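Side-chain contacts in quinoline 2-oxidoreductase medium subunit (Pseudomonas putida, PDB 1T3Q), which binds FAD and probably serves as the flavin-bearing, electron-transferring subunit of a molybdenum hydroxylase that oxidises quinoline at carbon 2: residues Gly121-Phe126 with Trp178-Tyr183; Ile211-Val216 with Ala270-Val275; Tyr190-Ala195 with Leu265-Ala270. All blocks are in the same frame, centred on the assembly; numbering follows the deposited sequence.

Interaction 1 of 3, residues Gly121-Phe126 with Trp178-Tyr183; sequences GAEMPF and WEFDEY. With FAD (flavin-adenine dinucleotide), chain R.
Glu-123 and Phe-126 meet Phe-180 and Glu-182 where the FAD-binding domain of the molybdopterin dehydrogenase family rests on the CO dehydrogenase flavoprotein C-terminal domain. The first pair belongs to segment 121-126, which runs into helix 123-130. The second pair lies on strand 177-183, an outermost strand of the four-stranded antiparallel sheet in this chain.

The CB of Glu-123 heads toward the strand. CG lies 4.0 Å from CZ of Phe-180 and also touches OE2 of Glu-182. The chain then bends at chi2 (76°), which turns the carboxylate back toward the flavin. CD lies 3.5 Å from OE2 of Glu-182. The two oxygens then part ways. OE1 of Glu-123 comes within 2.6 Å of Glu-182 OE2, with the two carboxylate planes 35° apart. OE2 of Glu-123 accepts a hydrogen bond from FAD N3 at 2.8 Å. The backbone N of Glu-123 adds a weak bond to FAD O2. One residue thus reads two neighbouring positions on the pyrimidine ring of the flavin.

Glu-182 reaches across on an extended chain. His-99 and Ala-191 touch its side chain. Phe-126 covers the apolar part of the contact. It also packs on Met-194 and Ala-196 of strand 193-202. Its CE2 approaches the edge of the Phe-180 ring, near the ring plane, 3.7 Å from CE1.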
loop_
_atom_site.group_PDB
_atom_site.type_symbol
_atom_site.label_atom_id
_atom_site.label_comp_id
_atom_site.label_asym_id
_atom_site.label_seq_id
_atom_site.Cartn_x
_atom_site.Cartn_y
_atom_site.Cartn_z
ATOM N N GLY C 121 6.145 25.808 -42.253
ATOM C CA GLY C 121 7.490 25.824 -41.710
ATOM C C GLY C 121 8.216 24.511 -41.921
ATOM O O GLY C 121 9.368 24.369 -41.521
ATOM N N ALA C 122 7.552 23.554 -42.564
ATOM C CA ALA C 122 8.134 22.236 -42.807
ATOM C C ALA C 122 9.105 22.203 -43.983
ATOM O O ALA C 122 8.941 22.938 -44.959
ATOM C CB ALA C 122 7.022 21.216 -43.031
ATOM N N GLU C 123 10.107 21.334 -43.890
ATOM C CA GLU C 123 11.110 21.202 -44.942
ATOM C C GLU C 123 10.624 20.548 -46.236
ATOM O O GLU C 123 10.914 21.043 -47.324
ATOM C CB GLU C 123 12.332 20.419 -44.432
ATOM C CG GLU C 123 13.286 21.219 -43.557
ATOM C CD GLU C 123 12.762 21.427 -42.148
ATOM O OE1 GLU C 123 13.369 22.216 -41.388
ATOM O OE2 GLU C 123 11.745 20.796 -41.796
ATOM N N MET C 124 9.892 19.443 -46.128
ATOM C CA MET C 124 9.433 18.738 -47.326
ATOM C C MET C 124 8.548 19.534 -48.291
ATOM O O MET C 124 8.769 19.496 -49.501
ATOM C CB MET C 124 8.759 17.417 -46.943
ATOM C CG MET C 124 9.724 16.383 -46.362
ATOM S SD MET C 124 11.158 16.006 -47.419
ATOM C CE MET C 124 12.375 17.159 -46.797
ATOM N N PRO C 125 7.533 20.254 -47.782
ATOM C CA PRO C 125 6.706 21.011 -48.730
ATOM C C PRO C 125 7.562 22.021 -49.487
ATOM O O PRO C 125 7.388 22.225 -50.688
ATOM C CB PRO C 125 5.674 21.690 -47.830
ATOM C CG PRO C 125 5.512 20.698 -46.709
ATOM C CD PRO C 125 6.951 20.286 -46.429
ATOM N N PHE C 126 8.489 22.653 -48.770
ATOM C CA PHE C 126 9.382 23.636 -49.363
ATOM C C PHE C 126 10.321 22.999 -50.379
ATOM O O PHE C 126 10.499 23.517 -51.482
ATOM C CB PHE C 126 10.224 24.321 -48.278
ATOM C CG PHE C 126 11.450 25.015 -48.815
ATOM C CD1 PHE C 126 11.342 26.215 -49.514
ATOM C CD2 PHE C 126 12.710 24.444 -48.659
ATOM C CE1 PHE C 126 12.473 26.837 -50.052
ATOM C CE2 PHE C 126 13.847 25.056 -49.193
ATOM C CZ PHE C 126 13.729 26.254 -49.892
ATOM N N TRP C 178 22.619 21.279 -55.565
ATOM C CA TRP C 178 21.908 21.868 -54.433
ATOM C C TRP C 178 22.578 21.829 -53.066
ATOM O O TRP C 178 23.297 20.888 -52.724
ATOM C CB TRP C 178 20.538 21.207 -54.276
ATOM C CG TRP C 178 19.566 21.498 -55.361
ATOM C CD1 TRP C 178 19.291 20.723 -56.455
ATOM C CD2 TRP C 178 18.708 22.636 -55.447
ATOM N NE1 TRP C 178 18.306 21.313 -57.215
ATOM C CE2 TRP C 178 17.932 22.488 -56.619
ATOM C CE3 TRP C 178 18.518 23.770 -54.646
ATOM C CZ2 TRP C 178 16.977 23.434 -57.010
ATOM C CZ3 TRP C 178 17.567 24.712 -55.036
ATOM C CH2 TRP C 178 16.810 24.536 -56.209
ATOM N N GLU C 179 22.306 22.866 -52.282
ATOM C CA GLU C 179 22.790 22.979 -50.915
ATOM C C GLU C 179 21.630 23.611 -50.158
ATOM O O GLU C 179 20.896 24.435 -50.710
ATOM C CB GLU C 179 24.047 23.853 -50.825
ATOM C CG GLU C 179 25.278 23.221 -51.467
ATOM C CD GLU C 179 25.713 21.921 -50.796
ATOM O OE1 GLU C 179 26.617 21.245 -51.337
ATOM O OE2 GLU C 179 25.166 21.571 -49.730
ATOM N N PHE C 180 21.459 23.215 -48.903
ATOM C CA PHE C 180 20.360 23.711 -48.086
ATOM C C PHE C 180 20.833 24.086 -46.690
ATOM O O PHE C 180 21.820 23.548 -46.190
ATOM C CB PHE C 180 19.284 22.623 -47.984
ATOM C CG PHE C 180 18.203 22.912 -46.977
ATOM C CD1 PHE C 180 17.043 23.585 -47.350
ATOM C CD2 PHE C 180 18.341 22.502 -45.652
ATOM C CE1 PHE C 180 16.031 23.843 -46.421
ATOM C CE2 PHE C 180 17.337 22.754 -44.712
ATOM C CZ PHE C 180 16.179 23.425 -45.097
ATOM N N ASP C 181 20.116 25.012 -46.066
ATOM C CA ASP C 181 20.437 25.437 -44.716
ATOM C C ASP C 181 19.229 26.160 -44.144
ATOM O O ASP C 181 18.321 26.538 -44.878
ATOM C CB ASP C 181 21.653 26.359 -44.714
ATOM C CG ASP C 181 22.326 26.431 -43.358
ATOM O OD1 ASP C 181 23.300 27.197 -43.229
ATOM O OD2 ASP C 181 21.889 25.720 -42.423
ATOM N N GLU C 182 19.212 26.343 -42.831
ATOM C CA GLU C 182 18.098 27.017 -42.186
ATOM C C GLU C 182 18.539 27.564 -40.837
ATOM O O GLU C 182 19.622 27.246 -40.355
ATOM C CB GLU C 182 16.937 26.038 -41.986
ATOM C CG GLU C 182 17.173 24.995 -40.891
ATOM C CD GLU C 182 16.054 23.974 -40.805
ATOM O OE1 GLU C 182 15.862 23.376 -39.722
ATOM O OE2 GLU C 182 15.370 23.758 -41.826
ATOM N N TYR C 183 17.694 28.396 -40.241
ATOM C CA TYR C 183 17.979 28.973 -38.937
ATOM C C TYR C 183 16.911 28.487 -37.966
ATOM O O TYR C 183 15.727 28.764 -38.149
ATOM C CB TYR C 183 17.932 30.498 -39.000
ATOM C CG TYR C 183 18.343 31.181 -37.712
ATOM C CD1 TYR C 183 19.682 31.472 -37.452
ATOM C CD2 TYR C 183 17.392 31.553 -36.759
ATOM C CE1 TYR C 183 20.068 32.125 -36.279
ATOM C CE2 TYR C 183 17.767 32.206 -35.580
ATOM C CZ TYR C 183 19.106 32.491 -35.350
ATOM O OH TYR C 183 19.487 33.160 -34.205
HETATM P PA FAD R . 0.365 12.153 -39.915
HETATM O O1A FAD R . 0.589 12.970 -38.691
HETATM O O2A FAD R . -0.230 10.959 -39.802
HETATM O O5B FAD R . -0.649 13.066 -40.581
HETATM C C5B FAD R . -0.341 14.289 -41.325
HETATM C C4B FAD R . -1.675 14.848 -41.979
HETATM O O4B FAD R . -1.660 14.393 -43.389
HETATM C C3B FAD R . -3.073 14.397 -41.430
HETATM O O3B FAD R . -4.035 15.399 -41.574
HETATM C C2B FAD R . -3.353 13.119 -42.278
HETATM O O2B FAD R . -4.728 12.857 -42.413
HETATM C C1B FAD R . -2.813 13.514 -43.620
HETATM N N9A FAD R . -2.235 12.424 -44.404
HETATM C C8A FAD R . -1.171 11.617 -44.056
HETATM N N7A FAD R . -0.735 10.864 -45.065
HETATM C C5A FAD R . -1.562 11.177 -46.117
HETATM C C6A FAD R . -1.603 10.713 -47.541
HETATM N N6A FAD R . -0.800 9.811 -48.046
HETATM N N1A FAD R . -2.601 11.292 -48.315
HETATM C C2A FAD R . -3.472 12.239 -47.822
HETATM N N3A FAD R . -3.514 12.715 -46.544
HETATM C C4A FAD R . -2.576 12.115 -45.709
HETATM N N1 FAD R . 8.342 18.389 -39.540
HETATM C C2 FAD R . 9.206 19.120 -40.250
HETATM O O2 FAD R . 8.991 19.429 -41.395
HETATM N N3 FAD R . 10.343 19.743 -39.633
HETATM C C4 FAD R . 10.553 19.692 -38.257
HETATM O O4 FAD R . 11.507 20.269 -37.786
HETATM C C4X FAD R . 9.569 18.961 -37.453
HETATM N N5 FAD R . 9.711 18.872 -36.090
HETATM C C5X FAD R . 8.817 18.084 -35.389
HETATM C C6 FAD R . 8.976 18.007 -33.967
HETATM C C7 FAD R . 8.124 17.233 -33.179
HETATM C C7M FAD R . 8.318 17.213 -31.678
HETATM C C8 FAD R . 7.040 16.447 -33.817
HETATM C C8M FAD R . 6.085 15.586 -33.026
HETATM C C9 FAD R . 6.883 16.495 -35.228
HETATM C C9A FAD R . 7.749 17.316 -36.019
HETATM N N10 FAD R . 7.643 17.445 -37.474
HETATM C C10 FAD R . 8.480 18.258 -38.177
HETATM C "C1'" FAD R . 6.476 16.815 -38.149
HETATM C "C2'" FAD R . 6.838 15.495 -38.890
HETATM O "O2'" FAD R . 7.572 15.803 -40.079
HETATM C "C3'" FAD R . 5.504 14.810 -39.198
HETATM O "O3'" FAD R . 5.785 13.405 -39.260
HETATM C "C4'" FAD R . 4.869 15.265 -40.539
HETATM O "O4'" FAD R . 4.616 16.673 -40.544
HETATM C "C5'" FAD R . 3.567 14.527 -40.674
HETATM O "O5'" FAD R . 3.821 13.130 -41.303
HETATM P P FAD R . 3.153 11.926 -40.696
HETATM O O1P FAD R . 3.566 10.749 -41.587
HETATM O O2P FAD R . 3.378 11.795 -39.332
HETATM O O3P FAD R . 1.700 12.103 -40.859
#

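Interaction 2 of 3, residues Ile211-Val216 with Ala270-Val275; sequences IALGAV and AITQRV
No flat side chain stands between Ile-211, Leu-213 and Thr-272, which carry this contact. A flat group nearby is the guanidinium of Arg-274, on the same helix. Ile-271 CD1 covers one of its faces, 3.5 Å above the plane and offset toward the rim. Its NH2 forms a salt bridge with Asp-181 OD1.

Thr-272 faces the strand with both branches, and each has its own partner. The methyl CG2 lies anti to the backbone N and meets the CG2 methyl of Ile-211 at 3.9 Å. The hydroxyl OG1 stands beside the backbone N (chi1 -67°). There it is hydrogen-bonded to the carbonyl O of Ala-268, one turn earlier in the helix. The polar atom is therefore satisfied within the helix, although it is buried against carbon.

That carbon is the fork of Leu-213. The side chain crosses Thr-272 at about a right angle. Its CG and CD1 each lie 3.6 Å from Thr-272 OG1, and CD2 is almost as near. These are van der Waals contacts. Beyond the threonine, Leu-213 also packs on Ala-247 and Thr-248 of helix 237-248, and Ile-211 on Asn-227 and Leu-230 of helix 224-230.

Strand 193-202 runs next to strand 205-214, and its Ala-195 touches Thr-272 as well. The arrangement is that of a helix lying over one face of an antiparallel sheet, here helix 261-284 in the CO dehydrogenase flavoprotein C-terminal domain.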
loop_
_atom_site.group_PDB
_atom_site.type_symbol
_atom_site.label_atom_id
_atom_site.label_comp_id
_atom_site.label_asym_id
_atom_site.label_seq_id
_atom_site.Cartn_x
_atom_site.Cartn_y
_atom_site.Cartn_z
ATOM N N ILE C 211 17.218 29.943 -56.550
ATOM C CA ILE C 211 17.293 30.301 -55.140
ATOM C C ILE C 211 15.878 30.286 -54.581
ATOM O O ILE C 211 14.974 30.885 -55.164
ATOM C CB ILE C 211 17.878 31.719 -54.961
ATOM C CG1 ILE C 211 19.187 31.847 -55.746
ATOM C CG2 ILE C 211 18.101 32.012 -53.478
ATOM C CD1 ILE C 211 20.224 30.791 -55.405
ATOM N N ALA C 212 15.687 29.600 -53.457
ATOM C CA ALA C 212 14.370 29.508 -52.840
ATOM C C ALA C 212 14.417 29.681 -51.329
ATOM O O ALA C 212 15.335 29.203 -50.664
ATOM C CB ALA C 212 13.729 28.164 -53.184
ATOM N N LEU C 213 13.416 30.369 -50.793
ATOM C CA LEU C 213 13.321 30.591 -49.357
ATOM C C LEU C 213 12.027 29.986 -48.832
ATOM O O LEU C 213 10.973 30.106 -49.460
ATOM C CB LEU C 213 13.349 32.088 -49.036
ATOM C CG LEU C 213 14.707 32.795 -49.083
ATOM C CD1 LEU C 213 15.257 32.791 -50.503
ATOM C CD2 LEU C 213 14.545 34.220 -48.591
ATOM N N GLY C 214 12.115 29.327 -47.682
ATOM C CA GLY C 214 10.939 28.724 -47.091
ATOM C C GLY C 214 10.745 29.181 -45.660
ATOM O O GLY C 214 11.655 29.749 -45.054
ATOM N N ALA C 215 9.551 28.939 -45.124
ATOM C CA ALA C 215 9.214 29.304 -43.750
ATOM C C ALA C 215 9.144 30.809 -43.518
ATOM O O ALA C 215 8.852 31.257 -42.412
ATOM C CB ALA C 215 10.210 28.668 -42.781
ATOM N N VAL C 216 9.426 31.594 -44.550
ATOM C CA VAL C 216 9.352 33.041 -44.412
ATOM C C VAL C 216 7.912 33.429 -44.704
ATOM O O VAL C 216 7.318 34.255 -44.008
ATOM C CB VAL C 216 10.299 33.753 -45.397
ATOM C CG1 VAL C 216 10.182 35.260 -45.228
ATOM C CG2 VAL C 216 11.726 33.318 -45.141
ATOM N N ALA C 270 20.820 36.492 -44.303
ATOM C CA ALA C 270 22.069 35.879 -43.849
ATOM C C ALA C 270 22.162 34.418 -44.270
ATOM O O ALA C 270 23.209 33.958 -44.717
ATOM C CB ALA C 270 22.185 35.989 -42.329
ATOM N N ILE C 271 21.062 33.691 -44.125
ATOM C CA ILE C 271 21.029 32.281 -44.486
ATOM C C ILE C 271 21.129 32.076 -45.999
ATOM O O ILE C 271 21.816 31.165 -46.472
ATOM C CB ILE C 271 19.737 31.623 -43.968
ATOM C CG1 ILE C 271 19.672 31.757 -42.442
ATOM C CG2 ILE C 271 19.681 30.162 -44.388
ATOM C CD1 ILE C 271 20.852 31.133 -41.713
ATOM N N THR C 272 20.442 32.926 -46.755
ATOM C CA THR C 272 20.456 32.828 -48.211
ATOM C C THR C 272 21.859 33.063 -48.753
ATOM O O THR C 272 22.331 32.333 -49.624
ATOM C CB THR C 272 19.481 33.841 -48.839
ATOM O OG1 THR C 272 18.140 33.479 -48.488
ATOM C CG2 THR C 272 19.619 33.859 -50.357
ATOM N N GLN C 273 22.529 34.084 -48.228
ATOM C CA GLN C 273 23.885 34.392 -48.653
ATOM C C GLN C 273 24.788 33.201 -48.358
ATOM O O GLN C 273 25.615 32.809 -49.183
ATOM C CB GLN C 273 24.391 35.631 -47.912
ATOM C CG GLN C 273 25.876 35.873 -48.053
ATOM C CD GLN C 273 26.320 37.174 -47.411
ATOM O OE1 GLN C 273 27.510 37.404 -47.219
ATOM N NE2 GLN C 273 25.361 38.036 -47.087
ATOM N N ARG C 274 24.612 32.618 -47.178
ATOM C CA ARG C 274 25.409 31.475 -46.759
ATOM C C ARG C 274 25.231 30.262 -47.668
ATOM O O ARG C 274 26.211 29.635 -48.076
ATOM C CB ARG C 274 25.048 31.085 -45.323
ATOM C CG ARG C 274 25.873 29.933 -44.779
ATOM C CD ARG C 274 25.221 29.322 -43.550
ATOM N NE ARG C 274 25.085 30.271 -42.451
ATOM C CZ ARG C 274 24.405 30.021 -41.334
ATOM N NH1 ARG C 274 24.336 30.939 -40.379
ATOM N NH2 ARG C 274 23.787 28.859 -41.177
ATOM N N VAL C 275 23.983 29.928 -47.983
ATOM C CA VAL C 275 23.698 28.775 -48.829
ATOM C C VAL C 275 24.163 28.973 -50.277
ATOM O O VAL C 275 24.609 28.024 -50.930
ATOM C CB VAL C 275 22.181 28.409 -48.786
ATOM C CG1 VAL C 275 21.349 29.470 -49.496
ATOM C CG2 VAL C 275 21.961 27.037 -49.405
#

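Interaction 3 of 3, residues Tyr190-Ala195 with Leu265-Ala270. With FAD (flavin-adenine dinucleotide), chain R.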
loop_
_atom_site.group_PDB
_atom_site.type_symbol
_atom_site.label_atom_id
_atom_site.label_comp_id
_atom_site.label_asym_id
_atom_site.label_seq_id
_atom_site.Cartn_x
_atom_site.Cartn_y
_atom_site.Cartn_z
ATOM N N TYR C 190 11.906 23.898 -35.325
ATOM C CA TYR C 190 11.216 24.448 -36.487
ATOM C C TYR C 190 11.984 25.698 -36.886
ATOM O O TYR C 190 12.226 26.582 -36.060
ATOM C CB TYR C 190 9.775 24.808 -36.141
ATOM C CG TYR C 190 8.789 23.722 -36.496
ATOM C CD1 TYR C 190 8.463 23.462 -37.827
ATOM C CD2 TYR C 190 8.196 22.938 -35.506
ATOM C CE1 TYR C 190 7.572 22.448 -38.162
ATOM C CE2 TYR C 190 7.303 21.920 -35.834
ATOM C CZ TYR C 190 6.998 21.681 -37.160
ATOM O OH TYR C 190 6.119 20.675 -37.484
ATOM N N ALA C 191 12.374 25.760 -38.153
ATOM C CA ALA C 191 13.155 26.880 -38.657
ATOM C C ALA C 191 12.399 28.194 -38.757
ATOM O O ALA C 191 11.220 28.221 -39.094
ATOM C CB ALA C 191 13.732 26.523 -40.021
ATOM N N LEU C 192 13.087 29.287 -38.452
ATOM C CA LEU C 192 12.480 30.601 -38.573
ATOM C C LEU C 192 12.544 30.920 -40.064
ATOM O O LEU C 192 11.652 31.562 -40.614
ATOM C CB LEU C 192 13.268 31.646 -37.781
ATOM C CG LEU C 192 13.185 31.569 -36.252
ATOM C CD1 LEU C 192 13.969 32.718 -35.642
ATOM C CD2 LEU C 192 11.728 31.632 -35.814
ATOM N N VAL C 193 13.612 30.445 -40.708
ATOM C CA VAL C 193 13.825 30.647 -42.138
ATOM C C VAL C 193 14.712 29.546 -42.714
ATOM O O VAL C 193 15.649 29.081 -42.060
ATOM C CB VAL C 193 14.515 32.008 -42.435
ATOM C CG1 VAL C 193 13.653 33.161 -41.940
ATOM C CG2 VAL C 193 15.893 32.056 -41.771
ATOM N N MET C 194 14.403 29.114 -43.931
ATOM C CA MET C 194 15.210 28.103 -44.598
ATOM C C MET C 194 15.452 28.573 -46.023
ATOM O O MET C 194 14.696 29.387 -46.550
ATOM C CB MET C 194 14.525 26.734 -44.584
ATOM C CG MET C 194 13.147 26.671 -45.225
ATOM S SD MET C 194 12.523 24.973 -45.197
ATOM C CE MET C 194 11.946 24.839 -43.528
ATOM N N ALA C 195 16.526 28.088 -46.635
ATOM C CA ALA C 195 16.852 28.481 -47.995
ATOM C C ALA C 195 17.595 27.370 -48.721
ATOM O O ALA C 195 18.317 26.577 -48.112
ATOM C CB ALA C 195 17.693 29.756 -47.989
ATOM N N LEU C 265 13.614 38.720 -41.699
ATOM C CA LEU C 265 14.227 39.172 -42.943
ATOM C C LEU C 265 15.744 39.192 -42.846
ATOM O O LEU C 265 16.440 38.743 -43.763
ATOM C CB LEU C 265 13.701 40.561 -43.318
ATOM C CG LEU C 265 12.224 40.599 -43.723
ATOM C CD1 LEU C 265 11.774 42.035 -43.936
ATOM C CD2 LEU C 265 12.026 39.783 -44.995
ATOM N N SER C 266 16.260 39.705 -41.735
ATOM C CA SER C 266 17.701 39.760 -41.544
ATOM C C SER C 266 18.275 38.350 -41.593
ATOM O O SER C 266 19.298 38.109 -42.231
ATOM C CB SER C 266 18.034 40.415 -40.201
ATOM O OG SER C 266 19.431 40.404 -39.977
ATOM N N LEU C 267 17.607 37.418 -40.922
ATOM C CA LEU C 267 18.048 36.031 -40.897
ATOM C C LEU C 267 17.917 35.380 -42.276
ATOM O O LEU C 267 18.794 34.630 -42.704
ATOM C CB LEU C 267 17.237 35.235 -39.866
ATOM C CG LEU C 267 17.397 35.623 -38.388
ATOM C CD1 LEU C 267 16.457 34.788 -37.534
ATOM C CD2 LEU C 267 18.840 35.418 -37.942
ATOM N N ALA C 268 16.822 35.671 -42.971
ATOM C CA ALA C 268 16.597 35.106 -44.294
ATOM C C ALA C 268 17.720 35.530 -45.236
ATOM O O ALA C 268 18.191 34.746 -46.052
ATOM C CB ALA C 268 15.248 35.568 -44.840
ATOM N N LYS C 269 18.151 36.778 -45.103
ATOM C CA LYS C 269 19.215 37.317 -45.938
ATOM C C LYS C 269 20.555 36.659 -45.595
ATOM O O LYS C 269 21.326 36.292 -46.487
ATOM C CB LYS C 269 19.284 38.837 -45.744
ATOM C CG LYS C 269 20.154 39.591 -46.740
ATOM C CD LYS C 269 21.615 39.587 -46.326
ATOM C CE LYS C 269 22.447 40.485 -47.230
ATOM N NZ LYS C 269 23.867 40.539 -46.783
ATOM N N ALA C 270 20.820 36.492 -44.303
ATOM C CA ALA C 270 22.069 35.879 -43.849
ATOM C C ALA C 270 22.162 34.418 -44.270
ATOM O O ALA C 270 23.209 33.958 -44.717
ATOM C CB ALA C 270 22.185 35.989 -42.329
HETATM P PA FAD R . 0.365 12.153 -39.915
HETATM O O1A FAD R . 0.589 12.970 -38.691
HETATM O O2A FAD R . -0.230 10.959 -39.802
HETATM O O5B FAD R . -0.649 13.066 -40.581
HETATM C C5B FAD R . -0.341 14.289 -41.325
HETATM C C4B FAD R . -1.675 14.848 -41.979
HETATM O O4B FAD R . -1.660 14.393 -43.389
HETATM C C3B FAD R . -3.073 14.397 -41.430
HETATM O O3B FAD R . -4.035 15.399 -41.574
HETATM C C2B FAD R . -3.353 13.119 -42.278
HETATM O O2B FAD R . -4.728 12.857 -42.413
HETATM C C1B FAD R . -2.813 13.514 -43.620
HETATM N N9A FAD R . -2.235 12.424 -44.404
HETATM C C8A FAD R . -1.171 11.617 -44.056
HETATM N N7A FAD R . -0.735 10.864 -45.065
HETATM C C5A FAD R . -1.562 11.177 -46.117
HETATM C C6A FAD R . -1.603 10.713 -47.541
HETATM N N6A FAD R . -0.800 9.811 -48.046
HETATM N N1A FAD R . -2.601 11.292 -48.315
HETATM C C2A FAD R . -3.472 12.239 -47.822
HETATM N N3A FAD R . -3.514 12.715 -46.544
HETATM C C4A FAD R . -2.576 12.115 -45.709
HETATM N N1 FAD R . 8.342 18.389 -39.540
HETATM C C2 FAD R . 9.206 19.120 -40.250
HETATM O O2 FAD R . 8.991 19.429 -41.395
HETATM N N3 FAD R . 10.343 19.743 -39.633
HETATM C C4 FAD R . 10.553 19.692 -38.257
HETATM O O4 FAD R . 11.507 20.269 -37.786
HETATM C C4X FAD R . 9.569 18.961 -37.453
HETATM N N5 FAD R . 9.711 18.872 -36.090
HETATM C C5X FAD R . 8.817 18.084 -35.389
HETATM C C6 FAD R . 8.976 18.007 -33.967
HETATM C C7 FAD R . 8.124 17.233 -33.179
HETATM C C7M FAD R . 8.318 17.213 -31.678
HETATM C C8 FAD R . 7.040 16.447 -33.817
HETATM C C8M FAD R . 6.085 15.586 -33.026
HETATM C C9 FAD R . 6.883 16.495 -35.228
HETATM C C9A FAD R . 7.749 17.316 -36.019
HETATM N N10 FAD R . 7.643 17.445 -37.474
HETATM C C10 FAD R . 8.480 18.258 -38.177
HETATM C "C1'" FAD R . 6.476 16.815 -38.149
HETATM C "C2'" FAD R . 6.838 15.495 -38.890
HETATM O "O2'" FAD R . 7.572 15.803 -40.079
HETATM C "C3'" FAD R . 5.504 14.810 -39.198
HETATM O "O3'" FAD R . 5.785 13.405 -39.260
HETATM C "C4'" FAD R . 4.869 15.265 -40.539
HETATM O "O4'" FAD R . 4.616 16.673 -40.544
HETATM C "C5'" FAD R . 3.567 14.527 -40.674
HETATM O "O5'" FAD R . 3.821 13.130 -41.303
HETATM P P FAD R . 3.153 11.926 -40.696
HETATM O O1P FAD R . 3.566 10.749 -41.587
HETATM O O2P FAD R . 3.378 11.795 -39.332
HETATM O O3P FAD R . 1.700 12.103 -40.859
#
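Val-193 and Ala-268 bring strand and helix close, with their CA atoms 5.7 Å apart, where the backbone passes from helical angles at Leu-192 to extended ones at Val-193. The small side chain of Ala-268 probably helps the two backbones come this close.

Val-193 points toward the helix and uses both methyls. CG2 stands between its own backbone N and carbonyl carbon (chi1 of CG1 is -61°). It lies 3.9 Å from Leu-267 CB and equally near the peptide that joins Leu-267 to Ala-268. CG1 meets Ala-268 CB at 4.1 Å. Leu-192 adds a second point of contact, its CD1 methyl lying 3.7 Å from CD1 of Leu-267. Leu-267 also packs on Tyr-183 and on Thr-652 of the large subunit. The CB of Met-194 points away from the helix, and its side chain touches Phe-180 and Glu-182 of strand 177-183.

Tyr-190, the first residue of the segment, packs on the flavin. FAD C4X lies over one face of its ring, 3.7 Å above the plane and offset toward the rim. The OH reaches FAD C10 at 3.4 Å, and CE2 lies 3.9 Å from FAD N5. Met-709 of the large subunit packs on the same tyrosine. Replacing Tyr-190 with an alanine would probably uncover the flavin around C4X and C10 and open a gap beside Met-709.

No hydrogen bond joins segments 190-195 and 265-270; just outside them, Arg-264 NH1 gives a weak one to Leu-192 O. Their fit rests on methyl groups meeting aliphatic carbons and backbone, so shape and exclusion of water probably hold them together.

In the fold
From the N terminus, interaction 1 closes first. It brings strand 177-183 back to the start of helix 123-130 and joins the FAD-binding domain to the C-terminal one. Both other contacts begin after it has closed. Interaction 3 opens at 190-195 and interaction 2 at 211-216. They close in that same order on helix 261-284, at 265-270 and then 270-275, so their loops cross and share Ala-270. All three reach one antiparallel sheet. Segments 178-183, 190-195 and 211-216 take in parts of three successive strands of it. Interactions 1 and 3 also touch FAD, while the Asp-181 to Arg-274 salt bridge links interactions 1 and 2.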